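Local structure of enterocine A immunity protein (Enterococcus faecium, 2BL8) at residues Q7-L12 with R78-I83; Q32-K37 with S48-R53. The protein confers immunity to the antimicrobial activity of enterocin A, a pediocin-like bacteriocin, on the bacterium that carries it. All blocks are in the same frame, centred on the assembly; numbering follows the deposited sequence.

Contact 1 of 2, residues Q7-L12 with R78-I83; sequences QIVHEL and RNLSEI
The carbonyl oxygen of Ile8 takes the N-H of Leu12 at 2.8 Å (O to N), one of the i-to-i+4 bonds that stiffen helix 5-17 where it lies against helix 71-84. These are the first and last helices of the four-helix bundle, and the two short segments run antiparallel, 161° apart with their axes 9.8 Å from each other. The pairing is aliphatic. Ile8 points at the partner helix, its CG2 anti to the backbone N (CG1 at chi1 -59°), and this methyl lies 3.8 Å from Leu80 CB while the two side chains pass in opposite directions. The CB of Leu80 does not point at the partner helix, yet its CG, anti to the backbone N at chi1 -173°, carries both methyls across: CD1 reaches Ile8 CB at 4.0 Å, and CD1 and CD2 both come to 4.1 Å from Val9 CG2. Ile51 and Leu54 of helix 48-64 also touch Leu80, and Tyr35 and Leu38 of helix 25-38 touch Val9. Within helix 5-17, Gln7 NE2 makes a weak bond to Glu11 OE2. One turn beyond Leu80, Ile83 extends its CD1 to 4.0 Å from Ile8 CG1.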
ATOM      1  N   GLN A   7      -1.862  -9.720  -5.763  1.00 18.97           N
ATOM      2  CA  GLN A   7      -2.864 -10.285  -4.874  1.00 19.42           C
ATOM      3  C   GLN A   7      -3.214  -9.341  -3.733  1.00 17.31           C
ATOM      4  O   GLN A   7      -4.388  -9.123  -3.438  1.00 16.82           O
ATOM      5  CB  GLN A   7      -2.375 -11.619  -4.305  1.00 21.29           C
ATOM      6  CG  GLN A   7      -3.449 -12.415  -3.582  1.00 26.33           C
ATOM      7  CD  GLN A   7      -2.934 -13.744  -3.064  1.00 29.45           C
ATOM      8  OE1 GLN A   7      -2.202 -14.450  -3.759  1.00 32.68           O
ATOM      9  NE2 GLN A   7      -3.321 -14.097  -1.843  1.00 32.33           N
ATOM     10  N   ILE A   8      -2.193  -8.781  -3.096  1.00 17.46           N
ATOM     11  CA  ILE A   8      -2.432  -7.867  -1.987  1.00 16.56           C
ATOM     12  C   ILE A   8      -3.154  -6.602  -2.444  1.00 16.31           C
ATOM     13  O   ILE A   8      -4.091  -6.151  -1.791  1.00 17.18           O
ATOM     14  CB  ILE A   8      -1.117  -7.484  -1.291  1.00 17.52           C
ATOM     15  CG1 ILE A   8      -0.413  -8.744  -0.770  1.00 17.24           C
ATOM     16  CG2 ILE A   8      -1.402  -6.520  -0.152  1.00 18.74           C
ATOM     17  CD1 ILE A   8      -1.219  -9.544   0.219  1.00 19.27           C
ATOM     18  N   VAL A   9      -2.731  -6.041  -3.572  1.00 16.61           N
ATOM     19  CA  VAL A   9      -3.366  -4.837  -4.100  1.00 16.34           C
ATOM     20  C   VAL A   9      -4.819  -5.135  -4.440  1.00 16.24           C
ATOM     21  O   VAL A   9      -5.714  -4.352  -4.119  1.00 16.42           O
ATOM     22  CB  VAL A   9      -2.647  -4.328  -5.369  1.00 16.73           C
ATOM     23  CG1 VAL A   9      -3.468  -3.236  -6.037  1.00 18.47           C
ATOM     24  CG2 VAL A   9      -1.275  -3.792  -5.002  1.00 17.47           C
ATOM     25  N   HIS A  10      -5.045  -6.270  -5.096  1.00 16.79           N
ATOM     26  CA  HIS A  10      -6.391  -6.681  -5.480  1.00 18.47           C
ATOM     27  C   HIS A  10      -7.249  -6.848  -4.229  1.00 18.29           C
ATOM     28  O   HIS A  10      -8.388  -6.387  -4.185  1.00 18.52           O
ATOM     29  CB  HIS A  10      -6.331  -7.998  -6.263  1.00 19.24           C
ATOM     30  CG  HIS A  10      -7.595  -8.330  -6.994  1.00 20.59           C
ATOM     31  ND1 HIS A  10      -7.655  -9.311  -7.963  1.00 22.80           N
ATOM     32  CD2 HIS A  10      -8.844  -7.815  -6.906  1.00 23.34           C
ATOM     33  CE1 HIS A  10      -8.885  -9.383  -8.440  1.00 23.55           C
ATOM     34  NE2 HIS A  10      -9.627  -8.484  -7.815  1.00 25.31           N
ATOM     35  N   GLU A  11      -6.696  -7.492  -3.207  1.00 17.18           N
ATOM     36  CA  GLU A  11      -7.434  -7.707  -1.966  1.00 18.00           C
ATOM     37  C   GLU A  11      -7.733  -6.406  -1.226  1.00 18.03           C
ATOM     38  O   GLU A  11      -8.822  -6.233  -0.680  1.00 17.93           O
ATOM     39  CB  GLU A  11      -6.666  -8.668  -1.056  1.00 18.14           C
ATOM     40  CG  GLU A  11      -6.503 -10.063  -1.649  1.00 21.45           C
ATOM     41  CD  GLU A  11      -5.662 -10.986  -0.787  1.00 23.35           C
ATOM     42  OE1 GLU A  11      -4.751 -10.493  -0.088  1.00 25.41           O
ATOM     43  OE2 GLU A  11      -5.900 -12.211  -0.820  1.00 24.00           O
ATOM     44  N   LEU A  12      -6.772  -5.489  -1.215  1.00 17.95           N
ATOM     45  CA  LEU A  12      -6.965  -4.212  -0.536  1.00 16.84           C
ATOM     46  C   LEU A  12      -8.033  -3.410  -1.281  1.00 17.89           C
ATOM     47  O   LEU A  12      -8.906  -2.795  -0.664  1.00 18.84           O
ATOM     48  CB  LEU A  12      -5.643  -3.435  -0.483  1.00 17.40           C
ATOM     49  CG  LEU A  12      -5.612  -2.115   0.294  1.00 16.32           C
ATOM     50  CD1 LEU A  12      -6.006  -2.355   1.747  1.00 16.75           C
ATOM     51  CD2 LEU A  12      -4.212  -1.518   0.219  1.00 17.44           C
ATOM     52  N   ARG A  78       0.858  -3.493   5.309  1.00 14.33           N
ATOM     53  CA  ARG A  78       2.128  -3.933   5.889  1.00 16.48           C
ATOM     54  C   ARG A  78       2.739  -5.049   5.045  1.00 15.34           C
ATOM     55  O   ARG A  78       3.936  -5.037   4.747  1.00 14.17           O
ATOM     56  CB  ARG A  78       1.898  -4.443   7.314  1.00 17.55           C
ATOM     57  CG  ARG A  78       3.129  -5.005   8.001  1.00 23.40           C
ATOM     58  CD  ARG A  78       2.769  -5.574   9.367  1.00 27.53           C
ATOM     59  NE  ARG A  78       1.951  -6.779   9.254  1.00 32.84           N
ATOM     60  CZ  ARG A  78       1.246  -7.304  10.253  1.00 34.44           C
ATOM     61  NH1 ARG A  78       1.251  -6.727  11.448  1.00 35.82           N
ATOM     62  NH2 ARG A  78       0.538  -8.409  10.060  1.00 34.70           N
ATOM     63  N   ASN A  79       1.911  -6.017   4.662  1.00 16.37           N
ATOM     64  CA  ASN A  79       2.375  -7.137   3.859  1.00 16.63           C
ATOM     65  C   ASN A  79       2.851  -6.678   2.483  1.00 16.30           C
ATOM     66  O   ASN A  79       3.835  -7.207   1.958  1.00 15.96           O
ATOM     67  CB  ASN A  79       1.264  -8.186   3.733  1.00 19.90           C
ATOM     68  CG  ASN A  79       0.968  -8.878   5.054  1.00 24.31           C
ATOM     69  OD1 ASN A  79       0.043  -9.684   5.156  1.00 28.42           O
ATOM     70  ND2 ASN A  79       1.764  -8.569   6.075  1.00 27.02           N
ATOM     71  N   LEU A  80       2.176  -5.686   1.908  1.00 15.05           N
ATOM     72  CA  LEU A  80       2.572  -5.173   0.599  1.00 16.55           C
ATOM     73  C   LEU A  80       3.984  -4.590   0.666  1.00 16.04           C
ATOM     74  O   LEU A  80       4.823  -4.861  -0.191  1.00 14.47           O
ATOM     75  CB  LEU A  80       1.581  -4.110   0.113  1.00 18.00           C
ATOM     76  CG  LEU A  80       1.804  -3.618  -1.322  1.00 19.66           C
ATOM     77  CD1 LEU A  80       1.697  -4.782  -2.296  1.00 21.98           C
ATOM     78  CD2 LEU A  80       0.782  -2.544  -1.659  1.00 24.23           C
ATOM     79  N   SER A  81       4.256  -3.796   1.694  1.00 15.89           N
ATOM     80  CA  SER A  81       5.580  -3.222   1.827  1.00 15.93           C
ATOM     81  C   SER A  81       6.625  -4.315   2.045  1.00 15.84           C
ATOM     82  O   SER A  81       7.753  -4.210   1.557  1.00 15.98           O
ATOM     83  CB  SER A  81       5.626  -2.240   2.989  1.00 18.00           C
ATOM     84  OG  SER A  81       6.896  -1.628   3.042  1.00 18.91           O
ATOM     85  N   GLU A  82       6.257  -5.360   2.782  1.00 14.13           N
ATOM     86  CA  GLU A  82       7.194  -6.455   3.036  1.00 15.93           C
ATOM     87  C   GLU A  82       7.620  -7.095   1.717  1.00 15.39           C
ATOM     88  O   GLU A  82       8.785  -7.475   1.545  1.00 15.41           O
ATOM     89  CB  GLU A  82       6.560  -7.503   3.952  1.00 18.31           C
ATOM     90  CG  GLU A  82       6.229  -6.975   5.338  1.00 27.28           C
ATOM     91  CD  GLU A  82       5.648  -8.037   6.252  1.00 30.67           C
ATOM     92  OE1 GLU A  82       4.668  -8.698   5.853  1.00 35.33           O
ATOM     93  OE2 GLU A  82       6.169  -8.205   7.373  1.00 35.54           O
ATOM     94  N   ILE A  83       6.680  -7.210   0.786  1.00 14.06           N
ATOM     95  CA  ILE A  83       6.985  -7.780  -0.523  1.00 15.93           C
ATOM     96  C   ILE A  83       7.954  -6.865  -1.257  1.00 16.78           C
ATOM     97  O   ILE A  83       8.894  -7.330  -1.902  1.00 17.69           O
ATOM     98  CB  ILE A  83       5.705  -7.944  -1.369  1.00 17.30           C
ATOM     99  CG1 ILE A  83       4.830  -9.040  -0.762  1.00 17.47           C
ATOM    100  CG2 ILE A  83       6.067  -8.265  -2.819  1.00 18.95           C
ATOM    101  CD1 ILE A  83       3.512  -9.242  -1.480  1.00 21.87           C
TER

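Contact 2 of 2, residues Q32-K37 with S48-R53; sequences QKVYLK and SPLINR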
ATOM      1  N   GLN A  32      -6.082   0.843  -8.443  1.00 16.89           N
ATOM      2  CA  GLN A  32      -6.403   0.312  -9.759  1.00 18.28           C
ATOM      3  C   GLN A  32      -5.220   0.498 -10.698  1.00 19.03           C
ATOM      4  O   GLN A  32      -4.789  -0.444 -11.360  1.00 20.35           O
ATOM      5  CB  GLN A  32      -7.624   1.031 -10.338  1.00 18.83           C
ATOM      6  CG  GLN A  32      -7.920   0.647 -11.781  1.00 21.79           C
ATOM      7  CD  GLN A  32      -8.432  -0.770 -11.913  1.00 23.48           C
ATOM      8  OE1 GLN A  32      -9.574  -1.062 -11.557  1.00 26.49           O
ATOM      9  NE2 GLN A  32      -7.590  -1.661 -12.423  1.00 24.59           N
ATOM     10  N   LYS A  33      -4.706   1.724 -10.741  1.00 18.74           N
ATOM     11  CA  LYS A  33      -3.575   2.080 -11.590  1.00 20.89           C
ATOM     12  C   LYS A  33      -2.349   1.225 -11.288  1.00 21.45           C
ATOM     13  O   LYS A  33      -1.664   0.761 -12.201  1.00 20.77           O
ATOM     14  CB  LYS A  33      -3.237   3.561 -11.394  1.00 24.62           C
ATOM     15  CG  LYS A  33      -2.138   4.093 -12.303  1.00 30.67           C
ATOM     16  CD  LYS A  33      -1.950   5.593 -12.104  1.00 33.98           C
ATOM     17  CE  LYS A  33      -0.881   6.152 -13.032  1.00 36.12           C
ATOM     18  NZ  LYS A  33      -0.722   7.628 -12.873  1.00 37.80           N
ATOM     19  N   VAL A  34      -2.072   1.023 -10.005  1.00 18.53           N
ATOM     20  CA  VAL A  34      -0.924   0.222  -9.593  1.00 18.33           C
ATOM     21  C   VAL A  34      -1.083  -1.237 -10.023  1.00 18.34           C
ATOM     22  O   VAL A  34      -0.132  -1.855 -10.509  1.00 18.07           O
ATOM     23  CB  VAL A  34      -0.736   0.296  -8.057  1.00 18.39           C
ATOM     24  CG1 VAL A  34       0.373  -0.644  -7.609  1.00 18.40           C
ATOM     25  CG2 VAL A  34      -0.403   1.714  -7.659  1.00 18.26           C
ATOM     26  N   TYR A  35      -2.287  -1.775  -9.848  1.00 17.24           N
ATOM     27  CA  TYR A  35      -2.581  -3.159 -10.214  1.00 19.84           C
ATOM     28  C   TYR A  35      -2.258  -3.409 -11.682  1.00 20.31           C
ATOM     29  O   TYR A  35      -1.585  -4.383 -12.021  1.00 20.95           O
ATOM     30  CB  TYR A  35      -4.058  -3.482  -9.975  1.00 18.57           C
ATOM     31  CG  TYR A  35      -4.404  -4.923 -10.271  1.00 20.82           C
ATOM     32  CD1 TYR A  35      -4.112  -5.935  -9.359  1.00 20.80           C
ATOM     33  CD2 TYR A  35      -4.995  -5.281 -11.484  1.00 22.78           C
ATOM     34  CE1 TYR A  35      -4.397  -7.269  -9.646  1.00 22.67           C
ATOM     35  CE2 TYR A  35      -5.284  -6.610 -11.781  1.00 25.33           C
ATOM     36  CZ  TYR A  35      -4.981  -7.598 -10.861  1.00 24.49           C
ATOM     37  OH  TYR A  35      -5.251  -8.914 -11.162  1.00 29.50           O
ATOM     38  N   LEU A  36      -2.753  -2.533 -12.549  1.00 22.05           N
ATOM     39  CA  LEU A  36      -2.508  -2.664 -13.982  1.00 23.08           C
ATOM     40  C   LEU A  36      -1.009  -2.658 -14.289  1.00 24.61           C
ATOM     41  O   LEU A  36      -0.534  -3.444 -15.115  1.00 23.34           O
ATOM     42  CB  LEU A  36      -3.219  -1.541 -14.742  1.00 23.96           C
ATOM     43  CG  LEU A  36      -4.751  -1.633 -14.721  1.00 23.60           C
ATOM     44  CD1 LEU A  36      -5.354  -0.379 -15.332  1.00 22.44           C
ATOM     45  CD2 LEU A  36      -5.207  -2.878 -15.474  1.00 22.64           C
ATOM     46  N   LYS A  37      -0.262  -1.779 -13.624  1.00 23.36           N
ATOM     47  CA  LYS A  37       1.182  -1.705 -13.836  1.00 25.09           C
ATOM     48  C   LYS A  37       1.883  -2.987 -13.401  1.00 25.62           C
ATOM     49  O   LYS A  37       2.826  -3.436 -14.054  1.00 27.19           O
ATOM     50  CB  LYS A  37       1.779  -0.520 -13.072  1.00 24.45           C
ATOM     51  CG  LYS A  37       1.377   0.833 -13.619  1.00 26.53           C
ATOM     52  CD  LYS A  37       2.172   1.947 -12.959  1.00 29.78           C
ATOM     53  CE  LYS A  37       1.823   3.297 -13.562  1.00 33.19           C
ATOM     54  NZ  LYS A  37       2.041   3.301 -15.036  1.00 35.52           N
ATOM     55  N   SER A  48       9.242  -2.911  -6.613  1.00 21.90           N
ATOM     56  CA  SER A  48       9.490  -2.368  -5.278  1.00 19.22           C
ATOM     57  C   SER A  48       9.311  -0.855  -5.222  1.00 19.07           C
ATOM     58  O   SER A  48       8.698  -0.334  -4.295  1.00 18.78           O
ATOM     59  CB  SER A  48      10.890  -2.750  -4.795  1.00 18.48           C
ATOM     60  OG  SER A  48      10.983  -4.150  -4.597  1.00 22.69           O
ATOM     61  N   PRO A  49       9.852  -0.125  -6.212  1.00 18.93           N
ATOM     62  CA  PRO A  49       9.710   1.334  -6.214  1.00 18.65           C
ATOM     63  C   PRO A  49       8.244   1.763  -6.292  1.00 18.18           C
ATOM     64  O   PRO A  49       7.813   2.694  -5.602  1.00 18.47           O
ATOM     65  CB  PRO A  49      10.498   1.753  -7.453  1.00 21.27           C
ATOM     66  CG  PRO A  49      11.554   0.699  -7.551  1.00 21.70           C
ATOM     67  CD  PRO A  49      10.776  -0.562  -7.274  1.00 21.55           C
ATOM     68  N   LEU A  50       7.481   1.073  -7.133  1.00 16.81           N
ATOM     69  CA  LEU A  50       6.071   1.384  -7.310  1.00 16.62           C
ATOM     70  C   LEU A  50       5.320   1.109  -6.016  1.00 16.58           C
ATOM     71  O   LEU A  50       4.494   1.911  -5.583  1.00 16.58           O
ATOM     72  CB  LEU A  50       5.476   0.542  -8.439  1.00 17.61           C
ATOM     73  CG  LEU A  50       4.008   0.825  -8.760  1.00 18.31           C
ATOM     74  CD1 LEU A  50       3.865   2.272  -9.209  1.00 19.64           C
ATOM     75  CD2 LEU A  50       3.525  -0.128  -9.836  1.00 21.42           C
ATOM     76  N   ILE A  51       5.618  -0.031  -5.410  1.00 16.22           N
ATOM     77  CA  ILE A  51       4.978  -0.415  -4.160  1.00 15.64           C
ATOM     78  C   ILE A  51       5.238   0.630  -3.082  1.00 14.00           C
ATOM     79  O   ILE A  51       4.318   1.037  -2.372  1.00 15.17           O
ATOM     80  CB  ILE A  51       5.499  -1.784  -3.678  1.00 17.66           C
ATOM     81  CG1 ILE A  51       5.005  -2.879  -4.628  1.00 18.98           C
ATOM     82  CG2 ILE A  51       5.046  -2.055  -2.244  1.00 18.56           C
ATOM     83  CD1 ILE A  51       5.582  -4.239  -4.341  1.00 21.72           C
ATOM     84  N   ASN A  52       6.485   1.076  -2.957  1.00 14.75           N
ATOM     85  CA  ASN A  52       6.798   2.061  -1.931  1.00 14.94           C
ATOM     86  C   ASN A  52       6.094   3.389  -2.177  1.00 16.11           C
ATOM     87  O   ASN A  52       5.633   4.036  -1.233  1.00 16.00           O
ATOM     88  CB  ASN A  52       8.302   2.286  -1.826  1.00 16.19           C
ATOM     89  CG  ASN A  52       8.680   2.954  -0.527  1.00 18.51           C
ATOM     90  OD1 ASN A  52       8.480   2.386   0.543  1.00 18.95           O
ATOM     91  ND2 ASN A  52       9.200   4.171  -0.608  1.00 21.65           N
ATOM     92  N   ARG A  53       6.007   3.803  -3.438  1.00 16.54           N
ATOM     93  CA  ARG A  53       5.320   5.045  -3.764  1.00 16.93           C
ATOM     94  C   ARG A  53       3.856   4.918  -3.352  1.00 15.46           C
ATOM     95  O   ARG A  53       3.246   5.873  -2.865  1.00 16.11           O
ATOM     96  CB  ARG A  53       5.407   5.332  -5.269  1.00 21.98           C
ATOM     97  CG  ARG A  53       6.801   5.699  -5.751  1.00 27.66           C
ATOM     98  CD  ARG A  53       6.850   5.918  -7.265  1.00 30.83           C
ATOM     99  NE  ARG A  53       5.904   6.931  -7.728  1.00 35.29           N
ATOM    100  CZ  ARG A  53       4.634   6.690  -8.045  1.00 36.87           C
ATOM    101  NH1 ARG A  53       4.141   5.461  -7.955  1.00 38.85           N
ATOM    102  NH2 ARG A  53       3.853   7.681  -8.455  1.00 37.62           N
TER
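A helical hairpin of the bundle is joined here: the last turns of helix 25-38 meet the first turns of helix 48-64, its sequence neighbour. Leu50 is the residue on which the contact turns, and its CA is 7.4 Å from that of Val34. With CG anti to the backbone N (chi1 -177°), the leucine reaches across to two residues one turn apart. CD2 is the shared branch, 3.9 Å from Val34 CG1 and 3.7 Å from Lys37 CB. The Val34 and Leu50 side chains run alongside in opposite directions, and Val34 CG1 also borders Leu50 CG. Lys37 instead crosses the leucine at about a right angle, and its hydrocarbon chain forms the outer wall of the contact: CD sits 4.0 Å from Leu50 CD2 and nearly as close to CD1. Beyond CD the chain bends (chi4 -56°) and carries the ammonium group away from the apolar patch. At one end of the contact, Lys33 NZ and Arg53 NH2 remain 6.4 Å apart, and these like charges would probably repel each other mildly. Ile51 points away from helix 25-38 and touches Ala5 of helix 5-17. Ser48 OG and Asn52 OD1 are hydrogen-bonded to Gly84 O and Arg85 NH2, at and just past the end of helix 71-84. Val34, Lys37 and Leu50 thus join the two middle helices as a hairpin of the antiparallel four-helix bundle.

Overall arrangement
From the N terminus the chain runs through helix 5-17, helix 25-38, a link of which 40-46 is not modelled, helix 48-64 and helix 71-84. Contact 2 closes the short loop between the second and third helices; contact 1 joins the first to the fourth and so closes a larger loop that contains the other whole. The two do not cross. Their centres are about 10 Å apart, and they meet directly: Val9 and His10 pack on Tyr35, the histidine ring edge-to-face with the tyrosine, while Ile51 CG2 lies against the backbone of Leu80. Contact 1 pairs first with last and contact 2 second with third; the packing between the contacts joins the pairs.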